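PDB 6MGD: capsular polysaccharide export system protein KpsC from Thermosulfurimonas dismutans, which probably transfers beta-linked Kdo through a 2,7 linkage while building the glycolipid anchor of bacterial capsules, as a glycosyltransferase of the GT-B clan. Local coordinates for residues A[2-7]-A[21-26]; A[149-154]-A[191-196]; A[154-159]-A[236-241]. All blocks are in the same frame, centred on the assembly; numbering follows the deposited sequence.

Interaction 1: A[2-7]-A[21-26]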
loop_
_atom_site.group_PDB
_atom_site.type_symbol
_atom_site.label_atom_id
_atom_site.label_comp_id
_atom_site.label_asym_id
_atom_site.label_seq_id
_atom_site.Cartn_x
_atom_site.Cartn_y
_atom_site.Cartn_z
ATOM N N GLU A 2 -9.304 28.938 3.610
ATOM C CA GLU A 2 -8.280 28.871 2.575
ATOM C C GLU A 2 -7.112 28.004 3.026
ATOM O O GLU A 2 -5.951 28.400 2.924
ATOM C CB GLU A 2 -7.802 30.275 2.202
ATOM C CG GLU A 2 -7.591 31.195 3.390
ATOM C CD GLU A 2 -8.119 32.594 3.137
ATOM O OE1 GLU A 2 -9.120 32.727 2.401
ATOM O OE2 GLU A 2 -7.534 33.561 3.670
ATOM N N ASP A 3 -7.426 26.806 3.514
ATOM C CA ASP A 3 -6.408 25.939 4.094
ATOM C C ASP A 3 -5.783 24.996 3.070
ATOM O O ASP A 3 -4.555 24.934 2.958
ATOM C CB ASP A 3 -7.001 25.140 5.257
ATOM C CG ASP A 3 -6.385 25.513 6.589
ATOM O OD1 ASP A 3 -5.502 26.396 6.607
ATOM O OD2 ASP A 3 -6.781 24.926 7.618
ATOM N N PHE A 4 -6.599 24.255 2.322
ATOM C CA PHE A 4 -6.090 23.249 1.402
ATOM C C PHE A 4 -6.621 23.473 -0.006
ATOM O O PHE A 4 -7.733 23.971 -0.204
ATOM C CB PHE A 4 -6.452 21.833 1.865
ATOM C CG PHE A 4 -5.568 21.312 2.956
ATOM C CD1 PHE A 4 -5.837 21.605 4.283
ATOM C CD2 PHE A 4 -4.465 20.531 2.657
ATOM C CE1 PHE A 4 -5.023 21.126 5.291
ATOM C CE2 PHE A 4 -3.647 20.049 3.660
ATOM C CZ PHE A 4 -3.925 20.346 4.978
ATOM N N TYR A 5 -5.804 23.085 -0.982
ATOM C CA TYR A 5 -6.164 23.122 -2.390
ATOM C C TYR A 5 -5.855 21.770 -3.015
ATOM O O TYR A 5 -4.925 21.076 -2.597
ATOM C CB TYR A 5 -5.409 24.229 -3.139
ATOM C CG TYR A 5 -5.784 25.621 -2.692
ATOM C CD1 TYR A 5 -6.831 26.302 -3.296
ATOM C CD2 TYR A 5 -5.097 26.249 -1.662
ATOM C CE1 TYR A 5 -7.183 27.574 -2.891
ATOM C CE2 TYR A 5 -5.442 27.522 -1.248
ATOM C CZ TYR A 5 -6.486 28.179 -1.867
ATOM O OH TYR A 5 -6.837 29.446 -1.461
ATOM N N THR A 6 -6.647 21.402 -4.017
ATOM C CA THR A 6 -6.462 20.148 -4.732
ATOM C C THR A 6 -5.836 20.404 -6.098
ATOM O O THR A 6 -6.026 21.462 -6.704
ATOM C CB THR A 6 -7.791 19.405 -4.900
ATOM O OG1 THR A 6 -8.733 20.251 -5.570
ATOM C CG2 THR A 6 -8.349 18.999 -3.541
ATOM N N TYR A 7 -5.088 19.414 -6.582
ATOM C CA TYR A 7 -4.369 19.512 -7.848
ATOM C C TYR A 7 -4.926 18.472 -8.811
ATOM O O TYR A 7 -4.653 17.275 -8.666
ATOM C CB TYR A 7 -2.867 19.321 -7.638
ATOM C CG TYR A 7 -2.033 19.563 -8.875
ATOM C CD1 TYR A 7 -1.510 18.504 -9.603
ATOM C CD2 TYR A 7 -1.769 20.855 -9.313
ATOM C CE1 TYR A 7 -0.747 18.722 -10.730
ATOM C CE2 TYR A 7 -1.007 21.086 -10.441
ATOM C CZ TYR A 7 -0.497 20.017 -11.146
ATOM O OH TYR A 7 0.265 20.239 -12.272
ATOM N N PHE A 21 -10.655 16.344 4.445
ATOM C CA PHE A 21 -10.211 17.735 4.510
ATOM C C PHE A 21 -11.425 18.625 4.282
ATOM O O PHE A 21 -11.725 19.000 3.138
ATOM C CB PHE A 21 -9.117 18.018 3.482
ATOM C CG PHE A 21 -7.901 17.154 3.640
ATOM C CD1 PHE A 21 -6.866 17.538 4.477
ATOM C CD2 PHE A 21 -7.789 15.960 2.948
ATOM C CE1 PHE A 21 -5.742 16.747 4.622
ATOM C CE2 PHE A 21 -6.667 15.163 3.088
ATOM C CZ PHE A 21 -5.643 15.557 3.927
ATOM N N PRO A 22 -12.158 18.985 5.340
ATOM C CA PRO A 22 -13.352 19.825 5.156
ATOM C C PRO A 22 -13.042 21.249 4.732
ATOM O O PRO A 22 -13.972 21.978 4.361
ATOM C CB PRO A 22 -14.017 19.793 6.539
ATOM C CG PRO A 22 -12.888 19.553 7.483
ATOM C CD PRO A 22 -11.926 18.650 6.755
ATOM N N THR A 23 -11.777 21.669 4.768
ATOM C CA THR A 23 -11.387 23.025 4.408
ATOM C C THR A 23 -10.856 23.123 2.982
ATOM O O THR A 23 -10.173 24.097 2.649
ATOM C CB THR A 23 -10.343 23.556 5.391
ATOM O OG1 THR A 23 -9.151 22.767 5.296
ATOM C CG2 THR A 23 -10.875 23.494 6.819
ATOM N N VAL A 24 -11.141 22.129 2.137
ATOM C CA VAL A 24 -10.767 22.222 0.731
ATOM C C VAL A 24 -11.489 23.406 0.107
ATOM O O VAL A 24 -12.703 23.580 0.282
ATOM C CB VAL A 24 -11.084 20.909 -0.000
ATOM C CG1 VAL A 24 -11.003 21.102 -1.507
ATOM C CG2 VAL A 24 -10.124 19.820 0.439
ATOM N N LYS A 25 -10.743 24.234 -0.622
ATOM C CA LYS A 25 -11.257 25.505 -1.119
ATOM C C LYS A 25 -11.379 25.577 -2.630
ATOM O O LYS A 25 -12.371 26.109 -3.135
ATOM C CB LYS A 25 -10.367 26.650 -0.632
ATOM C CG LYS A 25 -10.461 26.890 0.857
ATOM C CD LYS A 25 -11.827 27.435 1.248
ATOM C CE LYS A 25 -12.617 26.427 2.068
ATOM N NZ LYS A 25 -14.003 26.904 2.333
ATOM N N GLY A 26 -10.401 25.073 -3.370
ATOM C CA GLY A 26 -10.442 25.183 -4.814
ATOM C C GLY A 26 -9.568 24.138 -5.462
ATOM O O GLY A 26 -8.697 23.543 -4.822
#

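Interaction 2: A[149-154]-A[191-196]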
loop_
_atom_site.group_PDB
_atom_site.type_symbol
_atom_site.label_atom_id
_atom_site.label_comp_id
_atom_site.label_asym_id
_atom_site.label_seq_id
_atom_site.Cartn_x
_atom_site.Cartn_y
_atom_site.Cartn_z
ATOM N N PRO A 149 -3.058 -27.826 -4.397
ATOM C CA PRO A 149 -2.443 -29.060 -4.891
ATOM C C PRO A 149 -1.845 -29.881 -3.760
ATOM O O PRO A 149 -1.330 -29.350 -2.774
ATOM C CB PRO A 149 -1.354 -28.555 -5.844
ATOM C CG PRO A 149 -0.998 -27.211 -5.298
ATOM C CD PRO A 149 -2.287 -26.631 -4.780
ATOM N N ARG A 150 -1.928 -31.199 -3.916
ATOM C CA ARG A 150 -1.348 -32.150 -2.970
ATOM C C ARG A 150 -0.007 -32.596 -3.537
ATOM O O ARG A 150 0.048 -33.431 -4.445
ATOM C CB ARG A 150 -2.283 -33.333 -2.743
ATOM C CG ARG A 150 -3.606 -32.973 -2.091
ATOM C CD ARG A 150 -3.400 -32.495 -0.667
ATOM N NE ARG A 150 -2.656 -33.465 0.130
ATOM C CZ ARG A 150 -3.201 -34.519 0.729
ATOM N NH1 ARG A 150 -4.504 -34.746 0.619
ATOM N NH2 ARG A 150 -2.446 -35.348 1.436
ATOM N N THR A 151 1.077 -32.039 -3.005
ATOM C CA THR A 151 2.408 -32.356 -3.497
ATOM C C THR A 151 3.405 -32.247 -2.353
ATOM O O THR A 151 3.100 -31.725 -1.278
ATOM C CB THR A 151 2.812 -31.434 -4.655
ATOM O OG1 THR A 151 4.006 -31.932 -5.271
ATOM C CG2 THR A 151 3.062 -30.025 -4.145
ATOM N N ASP A 152 4.611 -32.756 -2.602
ATOM C CA ASP A 152 5.710 -32.677 -1.651
ATOM C C ASP A 152 6.545 -31.414 -1.814
ATOM O O ASP A 152 7.390 -31.133 -0.957
ATOM C CB ASP A 152 6.613 -33.906 -1.794
ATOM C CG ASP A 152 7.117 -34.093 -3.214
ATOM O OD1 ASP A 152 6.416 -33.669 -4.156
ATOM O OD2 ASP A 152 8.215 -34.664 -3.388
ATOM N N LYS A 153 6.333 -30.654 -2.885
ATOM C CA LYS A 153 7.101 -29.447 -3.134
ATOM C C LYS A 153 6.578 -28.292 -2.285
ATOM O O LYS A 153 5.430 -28.285 -1.833
ATOM C CB LYS A 153 7.041 -29.071 -4.616
ATOM C CG LYS A 153 7.304 -30.230 -5.558
ATOM C CD LYS A 153 6.797 -29.928 -6.959
ATOM C CE LYS A 153 6.811 -31.176 -7.827
ATOM N NZ LYS A 153 6.152 -30.946 -9.142
ATOM N N LYS A 154 7.443 -27.303 -2.073
ATOM C CA LYS A 154 7.045 -26.110 -1.339
ATOM C C LYS A 154 6.063 -25.292 -2.167
ATOM O O LYS A 154 6.296 -25.030 -3.350
ATOM C CB LYS A 154 8.271 -25.271 -0.980
ATOM C CG LYS A 154 7.952 -24.037 -0.150
ATOM C CD LYS A 154 9.174 -23.537 0.605
ATOM C CE LYS A 154 10.240 -22.999 -0.331
ATOM N NZ LYS A 154 11.395 -22.439 0.425
ATOM N N ASN A 191 12.475 -26.047 -7.577
ATOM C CA ASN A 191 11.631 -27.219 -7.378
ATOM C C ASN A 191 10.292 -26.916 -6.722
ATOM O O ASN A 191 9.459 -27.823 -6.612
ATOM C CB ASN A 191 12.370 -28.264 -6.530
ATOM C CG ASN A 191 13.697 -28.670 -7.131
ATOM O OD1 ASN A 191 14.757 -28.332 -6.606
ATOM N ND2 ASN A 191 13.647 -29.406 -8.237
ATOM N N ALA A 192 10.062 -25.683 -6.284
ATOM C CA ALA A 192 8.827 -25.358 -5.588
ATOM C C ALA A 192 7.641 -25.374 -6.549
ATOM O O ALA A 192 7.786 -25.244 -7.768
ATOM C CB ALA A 192 8.939 -23.991 -4.912
ATOM N N TYR A 193 6.449 -25.544 -5.980
ATOM C CA TYR A 193 5.207 -25.462 -6.741
ATOM C C TYR A 193 4.768 -24.002 -6.765
ATOM O O TYR A 193 4.361 -23.450 -5.738
ATOM C CB TYR A 193 4.127 -26.356 -6.136
ATOM C CG TYR A 193 2.881 -26.472 -6.991
ATOM C CD1 TYR A 193 1.893 -25.495 -6.954
ATOM C CD2 TYR A 193 2.692 -27.560 -7.835
ATOM C CE1 TYR A 193 0.759 -25.592 -7.736
ATOM C CE2 TYR A 193 1.557 -27.669 -8.618
ATOM C CZ TYR A 193 0.593 -26.682 -8.563
ATOM O OH TYR A 193 -0.539 -26.783 -9.340
ATOM N N ILE A 194 4.851 -23.380 -7.934
ATOM C CA ILE A 194 4.530 -21.968 -8.100
ATOM C C ILE A 194 3.158 -21.861 -8.745
ATOM O O ILE A 194 2.924 -22.417 -9.826
ATOM C CB ILE A 194 5.595 -21.245 -8.941
ATOM C CG1 ILE A 194 6.975 -21.407 -8.301
ATOM C CG2 ILE A 194 5.238 -19.774 -9.092
ATOM C CD1 ILE A 194 8.092 -20.750 -9.077
ATOM N N VAL A 195 2.250 -21.154 -8.081
ATOM C CA VAL A 195 0.922 -20.867 -8.608
ATOM C C VAL A 195 0.807 -19.358 -8.771
ATOM O O VAL A 195 1.012 -18.606 -7.809
ATOM C CB VAL A 195 -0.190 -21.422 -7.703
ATOM C CG1 VAL A 195 0.129 -21.171 -6.238
ATOM C CG2 VAL A 195 -1.525 -20.806 -8.067
ATOM N N TYR A 196 0.498 -18.916 -9.986
ATOM C CA TYR A 196 0.413 -17.497 -10.306
ATOM C C TYR A 196 -1.042 -17.054 -10.253
ATOM O O TYR A 196 -1.880 -17.558 -11.011
ATOM C CB TYR A 196 1.009 -17.208 -11.683
ATOM C CG TYR A 196 0.863 -15.768 -12.124
ATOM C CD1 TYR A 196 1.528 -14.747 -11.457
ATOM C CD2 TYR A 196 0.073 -15.432 -13.216
ATOM C CE1 TYR A 196 1.404 -13.431 -11.860
ATOM C CE2 TYR A 196 -0.056 -14.118 -13.626
ATOM C CZ TYR A 196 0.611 -13.122 -12.944
ATOM O OH TYR A 196 0.486 -11.812 -13.347
#

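Interaction 3: A[154-159]-A[236-241]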
loop_
_atom_site.group_PDB
_atom_site.type_symbol
_atom_site.label_atom_id
_atom_site.label_comp_id
_atom_site.label_asym_id
_atom_site.label_seq_id
_atom_site.Cartn_x
_atom_site.Cartn_y
_atom_site.Cartn_z
ATOM N N LYS A 154 7.443 -27.303 -2.073
ATOM C CA LYS A 154 7.045 -26.110 -1.339
ATOM C C LYS A 154 6.063 -25.292 -2.167
ATOM O O LYS A 154 6.296 -25.030 -3.350
ATOM C CB LYS A 154 8.271 -25.271 -0.980
ATOM C CG LYS A 154 7.952 -24.037 -0.150
ATOM C CD LYS A 154 9.174 -23.537 0.605
ATOM C CE LYS A 154 10.240 -22.999 -0.331
ATOM N NZ LYS A 154 11.395 -22.439 0.425
ATOM N N ILE A 155 4.956 -24.898 -1.547
ATOM C CA ILE A 155 3.908 -24.138 -2.220
ATOM C C ILE A 155 4.274 -22.659 -2.178
ATOM O O ILE A 155 4.376 -22.066 -1.097
ATOM C CB ILE A 155 2.535 -24.385 -1.573
ATOM C CG1 ILE A 155 2.211 -25.881 -1.553
ATOM C CG2 ILE A 155 1.446 -23.631 -2.326
ATOM C CD1 ILE A 155 2.062 -26.493 -2.929
ATOM N N ILE A 156 4.470 -22.062 -3.353
ATOM C CA ILE A 156 4.749 -20.636 -3.494
ATOM C C ILE A 156 3.610 -19.998 -4.286
ATOM O O ILE A 156 3.177 -20.547 -5.305
ATOM C CB ILE A 156 6.111 -20.387 -4.174
ATOM C CG1 ILE A 156 7.263 -20.818 -3.264
ATOM C CG2 ILE A 156 6.273 -18.918 -4.544
ATOM C CD1 ILE A 156 8.642 -20.447 -3.801
ATOM N N VAL A 157 3.116 -18.854 -3.804
ATOM C CA VAL A 157 2.057 -18.098 -4.466
ATOM C C VAL A 157 2.624 -16.754 -4.902
ATOM O O VAL A 157 3.395 -16.123 -4.170
ATOM C CB VAL A 157 0.825 -17.902 -3.553
ATOM C CG1 VAL A 157 1.177 -17.077 -2.324
ATOM C CG2 VAL A 157 -0.333 -17.261 -4.316
ATOM N N VAL A 158 2.254 -16.328 -6.106
ATOM C CA VAL A 158 2.709 -15.060 -6.669
ATOM C C VAL A 158 1.498 -14.269 -7.149
ATOM O O VAL A 158 0.853 -14.662 -8.130
ATOM C CB VAL A 158 3.713 -15.279 -7.814
ATOM C CG1 VAL A 158 4.025 -13.963 -8.514
ATOM C CG2 VAL A 158 4.992 -15.919 -7.294
ATOM N N PRO A 159 1.144 -13.165 -6.487
ATOM C CA PRO A 159 0.019 -12.338 -6.951
ATOM C C PRO A 159 0.484 -11.381 -8.037
ATOM O O PRO A 159 1.398 -10.582 -7.826
ATOM C CB PRO A 159 -0.412 -11.589 -5.684
ATOM C CG PRO A 159 0.840 -11.485 -4.880
ATOM C CD PRO A 159 1.667 -12.714 -5.186
ATOM N N ALA A 236 -0.732 -21.552 1.102
ATOM C CA ALA A 236 0.628 -21.320 0.639
ATOM C C ALA A 236 1.626 -21.449 1.783
ATOM O O ALA A 236 1.332 -21.116 2.934
ATOM C CB ALA A 236 0.757 -19.937 -0.002
ATOM N N ASP A 237 2.821 -21.945 1.447
ATOM C CA ASP A 237 3.927 -21.965 2.397
ATOM C C ASP A 237 4.632 -20.615 2.451
ATOM O O ASP A 237 4.969 -20.132 3.538
ATOM C CB ASP A 237 4.919 -23.068 2.026
ATOM C CG ASP A 237 4.337 -24.458 2.193
ATOM O OD1 ASP A 237 3.781 -24.745 3.274
ATOM O OD2 ASP A 237 4.433 -25.262 1.240
ATOM N N GLU A 238 4.864 -19.999 1.291
ATOM C CA GLU A 238 5.503 -18.695 1.198
ATOM C C GLU A 238 4.810 -17.874 0.119
ATOM O O GLU A 238 4.265 -18.422 -0.845
ATOM C CB GLU A 238 7.002 -18.816 0.880
ATOM C CG GLU A 238 7.812 -19.594 1.909
ATOM C CD GLU A 238 9.270 -19.750 1.511
ATOM O OE1 GLU A 238 9.632 -19.343 0.386
ATOM O OE2 GLU A 238 10.056 -20.280 2.325
ATOM N N VAL A 239 4.842 -16.552 0.285
ATOM C CA VAL A 239 4.249 -15.613 -0.664
ATOM C C VAL A 239 5.370 -14.784 -1.280
ATOM O O VAL A 239 6.135 -14.130 -0.560
ATOM C CB VAL A 239 3.207 -14.708 0.013
ATOM C CG1 VAL A 239 2.495 -13.850 -1.022
ATOM C CG2 VAL A 239 2.213 -15.540 0.801
ATOM N N HIS A 240 5.471 -14.800 -2.608
ATOM C CA HIS A 240 6.516 -14.075 -3.325
ATOM C C HIS A 240 5.876 -12.988 -4.178
ATOM O O HIS A 240 5.119 -13.287 -5.107
ATOM C CB HIS A 240 7.355 -15.022 -4.186
ATOM C CG HIS A 240 8.193 -15.977 -3.390
ATOM N ND1 HIS A 240 9.463 -16.350 -3.773
ATOM C CD2 HIS A 240 7.939 -16.637 -2.234
ATOM C CE1 HIS A 240 9.957 -17.196 -2.886
ATOM N NE2 HIS A 240 9.053 -17.386 -1.942
ATOM N N VAL A 241 6.188 -11.728 -3.864
ATOM C CA VAL A 241 5.545 -10.576 -4.483
ATOM C C VAL A 241 6.610 -9.647 -5.055
ATOM O O VAL A 241 7.809 -9.827 -4.848
ATOM C CB VAL A 241 4.650 -9.806 -3.490
ATOM C CG1 VAL A 241 3.700 -10.755 -2.779
ATOM C CG2 VAL A 241 5.505 -9.048 -2.486
#

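Interaction 1: A[2-7]-A[21-26]
A parallel strand pairing, centred on F4 beside V24, lies at the edge of a mixed sheet, where strands 4-7 and 24-28 are joined by helix 11-20 in a beta-alpha-beta unit. Strand 24-28 is one of the two outermost strands of the sheet, while strand 44-49 takes the other side of strand 4-7. Two backbone bonds tie the pair: K25 N gives its hydrogen to F4 O at 3.1 Å, and T6 N reaches G26 O over 3.1 Å in a straighter bond of 170°.

The side chains of F4 and V24 lie on the same side of the sheet. F21 comes in over one face of the F4 ring from the turn that leads into strand 24-28: its CD1 stands 3.9 Å from the plane of the F4 ring, over the centre, and the two planes are inclined at 46°. Phenylalanine suits both places, since each ring offers a broad apolar surface; Y67 meets F4 edge-to-face, and F21 also packs on L89 and A91 of strand 88-92.

Y5 lies close to the G26 backbone, the edge of its ring near G26 O. The aliphatic part of K25 serves as the packing group here, CB lying 4.0 Å from Y5 CE1. Beside F4, T23 turns its hydroxyl between its own backbone N and carbonyl carbon (chi1 64°), which brings OG1 to 3.7 Å from F4 CD1, near the plane of that ring.

Interaction 2: A[149-154]-A[191-196]
Y193 takes P149 over one face of its ring and gives its backbone N-H to K154 O, so that the loop 149-154 is fastened to the start of strand 193-197. This strand is next to strand 155-159 in a parallel sheet whose alternating strands and helices are consistent with a Rossmann-like domain of the GT-B fold.

The apolar part is a CH-pi contact. P149 CG stands 3.4 Å above the plane of the Y193 ring, shifted toward the rim and nearest to CE1, and P149 CB lies 3.8 Å from Y193 CZ. Proline suits the place because its closed ring presents compact CH groups to the aromatic face. The Y193 side chain swings CG opposite the backbone N (chi1 -172°), which carries the ring back along the loop to P149, while its hydroxyl is hydrogen-bonded to E222. An alanine here is likely to leave P149 without the surface it rests on and E222 without this phenolic partner.

Among polar contacts, the backbone bond from Y193 N to K154 O is short at 2.7 Å but bent to 146°, the donor tilted 24° from the carbonyl plane.

Lysine at the exposed position 153 can use its methylenes for packing while its ammonium group extends beyond the contact. The chain passes across the end of the N191 carbonyl, with K153 CB, CG and CD each 3.4 Å from N191 O.

Interaction 3: A[154-159]-A[236-241]
V157 and V239 lie side by side on one side of the sheet, V157 CG1 being 3.6 Å from V239 CG2. The same V157 CG1 meets A236 CB, where a small residue leaves room for the valine branch. On the other side, I156 lies over one face of the H240 ring: its CG2 rests 3.6 Å above the plane, toward the rim, while CD1 approaches NE2 and CE1. With CG1 beside the backbone N (chi1 -68°) and CG2 opposite it, both isoleucine branches reach the imidazole.

These are neighbouring central strands of a parallel sheet; helix 178-188 packs on V158 and helix 246-253 on V239, consistent with a Rossmann-like GT-B domain. H240 N bonds to V157 O at 2.9 Å, and V157 N to E238 O. I155 O accepts from both D237 N and E238 N.

At the polar edge, D237 OD2 takes I155 N through its anti lone pair, 2.9 Å away. The H240 ring is held at both nitrogens: ND1 bonds Y260 OH, and NE2 gives its hydrogen to E238 OE1 at 3.1 Å, almost in the ring plane. E238 OE2 forms a salt bridge with K154 NZ, which comes from above the carboxylate plane at 3.2 Å.

Interaction 1 closes before the other two open, and lies on the opposite side of the chain's centre, in a separate mixed sheet; its centre is about 51 Å from that of interaction 2 and about 43 Å from that of interaction 3. Interactions 2 and 3 are neighbours, centres about 9 Å apart, and share K154. Their segments alternate along the chain, and strand 155-159 sits between strands 193-197 and 238-241 in one parallel sheet. I156 joins the two contacts, with Y193 O 2.8 Å from I156 N and V195 N 3.0 Å from I156 O. Two such separate sheets, one mixed and one parallel, are consistent with the paired domains of a GT-B glycosyltransferase.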